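Local structure of hypothetical UPF0204 protein AF0625 (1YQE) at residues M5-Q18 with S43-L55. The protein is probably a zinc-dependent D-aminoacyl-tRNA deacylase that frees tRNA from wrongly attached D-amino acids. Sequence-based numbering, arbitrary orientation.
Sequences MKLVVCSESDTAGQ and SDEFYIAETKERL. With POP (pyrophosphate 2-), chain B.
Ser11 O, on the residue paired with Thr51 at the end of two parallel strands, accepts from two donors on opposite faces of its carbonyl plane: Gln18 NE2 at 2.9 Å and, closing a type I turn, Asp14 N at 3.1 Å. Gln18 NE2 is also placed as a donor to Glu50 OE1, on the anti side but 34° out of the carboxylate plane; the 2.5 Å separation, the bent N-H...O angle of 133° and the 2.7 Å approach of two acceptors, Gln18 OE1 and Glu50 OE1, leave this bond doubtful as modelled. Lys21 NZ makes a salt bridge with Glu50 OE1 and a hydrogen bond with Gln18 OE1. An alanine at Gln18 would remove one donor and probably leave Ser11 O to the turn amide of Asp14. Alternating backbone bonds join the strands from Tyr47 N to Lys6 O (3.0 Å), running past the strand end to Glu12 N. At the start, Met5 SD makes an oblique Met-aromatic contact, 3.9 Å from the Tyr47 ring centroid and 33° off its normal. Asp14 OD1 caps helix 15-24 by accepting from Gly17 N (2.8 Å), and OD2 accepts from Arg79 N. Past strand 47-51, Arg54 NE and NH2 both donate to pyrophosphate O2; with Arg79 NH1 also binding, these donors suit an anion, consistent with a phosphate-binding pocket.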
loop_
_atom_site.group_PDB
_atom_site.type_symbol
_atom_site.label_atom_id
_atom_site.label_comp_id
_atom_site.label_asym_id
_atom_site.label_seq_id
_atom_site.Cartn_x
_atom_site.Cartn_y
_atom_site.Cartn_z
ATOM N N MET A 5 11.914 -8.163 -11.439
ATOM C CA MET A 5 10.835 -8.966 -10.894
ATOM C C MET A 5 10.251 -8.395 -9.613
ATOM O O MET A 5 10.919 -7.666 -8.877
ATOM C CB MET A 5 11.318 -10.392 -10.656
ATOM C CG MET A 5 11.896 -11.031 -11.897
ATOM S SD MET A 5 12.255 -12.754 -11.650
ATOM C CE MET A 5 10.765 -13.488 -12.299
ATOM N N LYS A 6 8.993 -8.735 -9.359
ATOM C CA LYS A 6 8.290 -8.267 -8.176
ATOM C C LYS A 6 8.320 -9.334 -7.091
ATOM O O LYS A 6 8.301 -10.530 -7.380
ATOM C CB LYS A 6 6.856 -7.890 -8.555
ATOM C CG LYS A 6 6.820 -6.801 -9.627
ATOM C CD LYS A 6 5.414 -6.362 -9.975
ATOM C CE LYS A 6 5.439 -5.187 -10.941
ATOM N NZ LYS A 6 5.966 -5.570 -12.278
ATOM N N LEU A 7 8.375 -8.892 -5.838
ATOM C CA LEU A 7 8.449 -9.803 -4.706
ATOM C C LEU A 7 7.287 -9.668 -3.734
ATOM O O LEU A 7 7.009 -8.576 -3.230
ATOM C CB LEU A 7 9.759 -9.561 -3.945
ATOM C CG LEU A 7 9.980 -10.284 -2.613
ATOM C CD1 LEU A 7 10.002 -11.786 -2.822
ATOM C CD2 LEU A 7 11.306 -9.816 -2.009
ATOM N N VAL A 8 6.614 -10.782 -3.478
ATOM C CA VAL A 8 5.503 -10.812 -2.529
ATOM C C VAL A 8 6.096 -11.320 -1.218
ATOM O O VAL A 8 6.775 -12.341 -1.195
ATOM C CB VAL A 8 4.386 -11.763 -3.003
ATOM C CG1 VAL A 8 3.276 -11.841 -1.950
ATOM C CG2 VAL A 8 3.823 -11.269 -4.323
ATOM N N VAL A 9 5.853 -10.593 -0.133
ATOM C CA VAL A 9 6.388 -10.958 1.174
ATOM C C VAL A 9 5.278 -11.227 2.177
ATOM O O VAL A 9 4.341 -10.439 2.295
ATOM C CB VAL A 9 7.270 -9.821 1.741
ATOM C CG1 VAL A 9 7.694 -10.148 3.168
ATOM C CG2 VAL A 9 8.483 -9.607 0.852
ATOM N N CYS A 10 5.394 -12.335 2.906
ATOM C CA CYS A 10 4.405 -12.695 3.919
ATOM C C CYS A 10 5.076 -13.205 5.192
ATOM O O CYS A 10 6.270 -13.516 5.201
ATOM C CB CYS A 10 3.439 -13.758 3.386
ATOM S SG CYS A 10 4.191 -15.342 2.954
ATOM N N SER A 11 4.297 -13.279 6.265
ATOM C CA SER A 11 4.795 -13.747 7.552
ATOM C C SER A 11 4.372 -15.197 7.784
ATOM O O SER A 11 3.227 -15.571 7.524
ATOM C CB SER A 11 4.250 -12.860 8.675
ATOM O OG SER A 11 4.767 -13.246 9.937
ATOM N N GLU A 12 5.300 -16.012 8.273
ATOM C CA GLU A 12 5.017 -17.416 8.535
ATOM C C GLU A 12 3.870 -17.615 9.523
ATOM O O GLU A 12 3.129 -18.592 9.427
ATOM C CB GLU A 12 6.283 -18.120 9.038
ATOM C CG GLU A 12 7.297 -18.383 7.926
ATOM C CD GLU A 12 8.607 -18.966 8.425
ATOM O OE1 GLU A 12 8.572 -19.939 9.211
ATOM O OE2 GLU A 12 9.674 -18.453 8.018
ATOM N N SER A 13 3.710 -16.679 10.455
ATOM C CA SER A 13 2.650 -16.777 11.452
ATOM C C SER A 13 1.380 -15.995 11.125
ATOM O O SER A 13 0.513 -15.850 11.982
ATOM C CB SER A 13 3.169 -16.327 12.822
ATOM O OG SER A 13 3.644 -14.994 12.778
ATOM N N ASP A 14 1.262 -15.499 9.895
ATOM C CA ASP A 14 0.075 -14.742 9.497
ATOM C C ASP A 14 -0.849 -15.601 8.639
ATOM O O ASP A 14 -0.535 -15.906 7.489
ATOM C CB ASP A 14 0.479 -13.488 8.710
ATOM C CG ASP A 14 -0.698 -12.548 8.450
ATOM O OD1 ASP A 14 -1.733 -12.995 7.904
ATOM O OD2 ASP A 14 -0.581 -11.350 8.792
ATOM N N THR A 15 -1.993 -15.979 9.202
ATOM C CA THR A 15 -2.962 -16.805 8.488
ATOM C C THR A 15 -3.351 -16.226 7.124
ATOM O O THR A 15 -3.366 -16.940 6.120
ATOM C CB THR A 15 -4.246 -16.990 9.319
ATOM O OG1 THR A 15 -3.923 -17.633 10.558
ATOM C CG2 THR A 15 -5.249 -17.842 8.561
ATOM N N ALA A 16 -3.673 -14.938 7.093
ATOM C CA ALA A 16 -4.059 -14.286 5.845
ATOM C C ALA A 16 -2.903 -14.347 4.853
ATOM O O ALA A 16 -3.081 -14.727 3.694
ATOM C CB ALA A 16 -4.449 -12.836 6.108
ATOM N N GLY A 17 -1.717 -13.966 5.316
ATOM C CA GLY A 17 -0.549 -13.992 4.456
ATOM C C GLY A 17 -0.283 -15.378 3.893
ATOM O O GLY A 17 0.064 -15.524 2.719
ATOM N N GLN A 18 -0.445 -16.399 4.731
ATOM C CA GLN A 18 -0.218 -17.777 4.312
ATOM C C GLN A 18 -1.215 -18.248 3.259
ATOM O O GLN A 18 -0.832 -18.915 2.303
ATOM C CB GLN A 18 -0.266 -18.718 5.523
ATOM C CG GLN A 18 0.930 -18.586 6.448
ATOM C CD GLN A 18 2.232 -18.852 5.724
ATOM O OE1 GLN A 18 2.426 -19.924 5.160
ATOM N NE2 GLN A 18 3.130 -17.873 5.729
ATOM N N SER A 43 10.347 -18.420 -9.356
ATOM C CA SER A 43 9.715 -18.768 -10.619
ATOM C C SER A 43 10.165 -17.699 -11.604
ATOM O O SER A 43 10.836 -16.742 -11.215
ATOM C CB SER A 43 8.189 -18.756 -10.488
ATOM O OG SER A 43 7.696 -17.443 -10.305
ATOM N N ASP A 44 9.807 -17.855 -12.874
ATOM C CA ASP A 44 10.191 -16.875 -13.882
ATOM C C ASP A 44 9.132 -15.784 -14.020
ATOM O O ASP A 44 9.246 -14.901 -14.867
ATOM C CB ASP A 44 10.403 -17.557 -15.236
ATOM C CG ASP A 44 9.217 -18.395 -15.656
ATOM O OD1 ASP A 44 8.072 -17.904 -15.556
ATOM O OD2 ASP A 44 9.428 -19.544 -16.096
ATOM N N GLU A 45 8.100 -15.856 -13.185
ATOM C CA GLU A 45 7.018 -14.880 -13.215
ATOM C C GLU A 45 7.257 -13.837 -12.122
ATOM O O GLU A 45 7.481 -12.661 -12.405
ATOM C CB GLU A 45 5.679 -15.587 -12.982
ATOM C CG GLU A 45 4.451 -14.745 -13.296
ATOM C CD GLU A 45 4.310 -14.444 -14.779
ATOM O OE1 GLU A 45 3.373 -13.702 -15.147
ATOM O OE2 GLU A 45 5.132 -14.950 -15.576
ATOM N N PHE A 46 7.204 -14.281 -10.871
ATOM C CA PHE A 46 7.431 -13.394 -9.739
ATOM C C PHE A 46 8.029 -14.190 -8.582
ATOM O O PHE A 46 8.149 -15.409 -8.662
ATOM C CB PHE A 46 6.118 -12.713 -9.325
ATOM C CG PHE A 46 5.047 -13.662 -8.875
ATOM C CD1 PHE A 46 4.877 -13.950 -7.524
ATOM C CD2 PHE A 46 4.201 -14.269 -9.801
ATOM C CE1 PHE A 46 3.879 -14.827 -7.099
ATOM C CE2 PHE A 46 3.201 -15.146 -9.388
ATOM C CZ PHE A 46 3.038 -15.427 -8.032
ATOM N N TYR A 47 8.408 -13.493 -7.515
ATOM C CA TYR A 47 9.018 -14.121 -6.348
ATOM C C TYR A 47 8.115 -14.045 -5.125
ATOM O O TYR A 47 7.226 -13.200 -5.053
ATOM C CB TYR A 47 10.327 -13.417 -6.000
ATOM C CG TYR A 47 11.440 -13.565 -7.010
ATOM C CD1 TYR A 47 12.457 -12.616 -7.088
ATOM C CD2 TYR A 47 11.513 -14.678 -7.850
ATOM C CE1 TYR A 47 13.518 -12.770 -7.969
ATOM C CE2 TYR A 47 12.576 -14.841 -8.734
ATOM C CZ TYR A 47 13.575 -13.882 -8.786
ATOM O OH TYR A 47 14.636 -14.038 -9.649
ATOM N N ILE A 48 8.361 -14.935 -4.166
ATOM C CA ILE A 48 7.622 -14.957 -2.909
ATOM C C ILE A 48 8.650 -15.204 -1.809
ATOM O O ILE A 48 9.541 -16.044 -1.958
ATOM C CB ILE A 48 6.578 -16.094 -2.842
ATOM C CG1 ILE A 48 5.523 -15.924 -3.937
ATOM C CG2 ILE A 48 5.904 -16.089 -1.465
ATOM C CD1 ILE A 48 4.486 -17.043 -3.971
ATOM N N ALA A 49 8.537 -14.472 -0.709
ATOM C CA ALA A 49 9.467 -14.648 0.397
ATOM C C ALA A 49 8.693 -14.760 1.697
ATOM O O ALA A 49 7.774 -13.981 1.960
ATOM C CB ALA A 49 10.446 -13.480 0.465
ATOM N N GLU A 50 9.074 -15.740 2.506
ATOM C CA GLU A 50 8.431 -15.976 3.783
ATOM C C GLU A 50 9.444 -15.659 4.878
ATOM O O GLU A 50 10.609 -16.048 4.789
ATOM C CB GLU A 50 7.988 -17.436 3.862
ATOM C CG GLU A 50 6.806 -17.693 4.764
ATOM C CD GLU A 50 6.120 -19.013 4.454
ATOM O OE1 GLU A 50 5.108 -19.325 5.110
ATOM O OE2 GLU A 50 6.591 -19.738 3.550
ATOM N N THR A 51 8.999 -14.936 5.898
ATOM C CA THR A 51 9.863 -14.564 7.009
ATOM C C THR A 51 9.133 -14.849 8.314
ATOM O O THR A 51 7.904 -14.860 8.349
ATOM C CB THR A 51 10.223 -13.065 6.960
ATOM O OG1 THR A 51 11.093 -12.746 8.052
ATOM C CG2 THR A 51 8.962 -12.207 7.064
ATOM N N LYS A 52 9.886 -15.091 9.381
ATOM C CA LYS A 52 9.284 -15.366 10.678
ATOM C C LYS A 52 9.052 -14.067 11.435
ATOM O O LYS A 52 8.455 -14.057 12.507
ATOM C CB LYS A 52 10.174 -16.308 11.500
ATOM C CG LYS A 52 10.198 -17.745 10.976
ATOM C CD LYS A 52 10.836 -18.717 11.967
ATOM C CE LYS A 52 12.344 -18.524 12.063
ATOM N NZ LYS A 52 13.024 -18.865 10.783
ATOM N N GLU A 53 9.519 -12.967 10.862
ATOM C CA GLU A 53 9.355 -11.661 11.488
ATOM C C GLU A 53 7.950 -11.106 11.315
ATOM O O GLU A 53 7.269 -11.388 10.325
ATOM C CB GLU A 53 10.328 -10.652 10.886
ATOM C CG GLU A 53 11.790 -11.019 10.988
ATOM C CD GLU A 53 12.671 -9.981 10.328
ATOM O OE1 GLU A 53 13.905 -10.166 10.307
ATOM O OE2 GLU A 53 12.124 -8.977 9.828
ATOM N N ARG A 54 7.520 -10.317 12.292
ATOM C CA ARG A 54 6.226 -9.658 12.231
ATOM C C ARG A 54 6.498 -8.537 11.223
ATOM O O ARG A 54 7.441 -7.767 11.396
ATOM C CB ARG A 54 5.884 -9.076 13.604
ATOM C CG ARG A 54 4.601 -8.281 13.656
ATOM C CD ARG A 54 3.382 -9.160 13.461
ATOM N NE ARG A 54 2.143 -8.426 13.706
ATOM C CZ ARG A 54 1.857 -7.816 14.850
ATOM N NH1 ARG A 54 2.720 -7.851 15.855
ATOM N NH2 ARG A 54 0.704 -7.176 14.994
ATOM N N LEU A 55 5.696 -8.449 10.168
ATOM C CA LEU A 55 5.920 -7.435 9.136
ATOM C C LEU A 55 6.051 -5.984 9.601
ATOM O O LEU A 55 6.953 -5.280 9.155
ATOM C CB LEU A 55 4.839 -7.533 8.052
ATOM C CG LEU A 55 4.750 -8.893 7.345
ATOM C CD1 LEU A 55 3.772 -8.807 6.182
ATOM C CD2 LEU A 55 6.125 -9.311 6.850
HETATM P P1 POP B . -1.254 -6.174 12.757
HETATM O O1 POP B . -2.330 -6.554 13.761
HETATM O O2 POP B . -0.507 -7.447 12.341
HETATM O O3 POP B . -0.241 -5.215 13.365
HETATM O O POP B . -1.907 -5.553 11.360
HETATM P P2 POP B . -2.551 -4.028 11.221
HETATM O O4 POP B . -2.584 -3.275 12.524
HETATM O O5 POP B . -3.933 -4.127 10.666
HETATM O O6 POP B . -1.609 -3.337 10.114
HETATM O O HOH W 1 7.298 -10.098 -11.290
#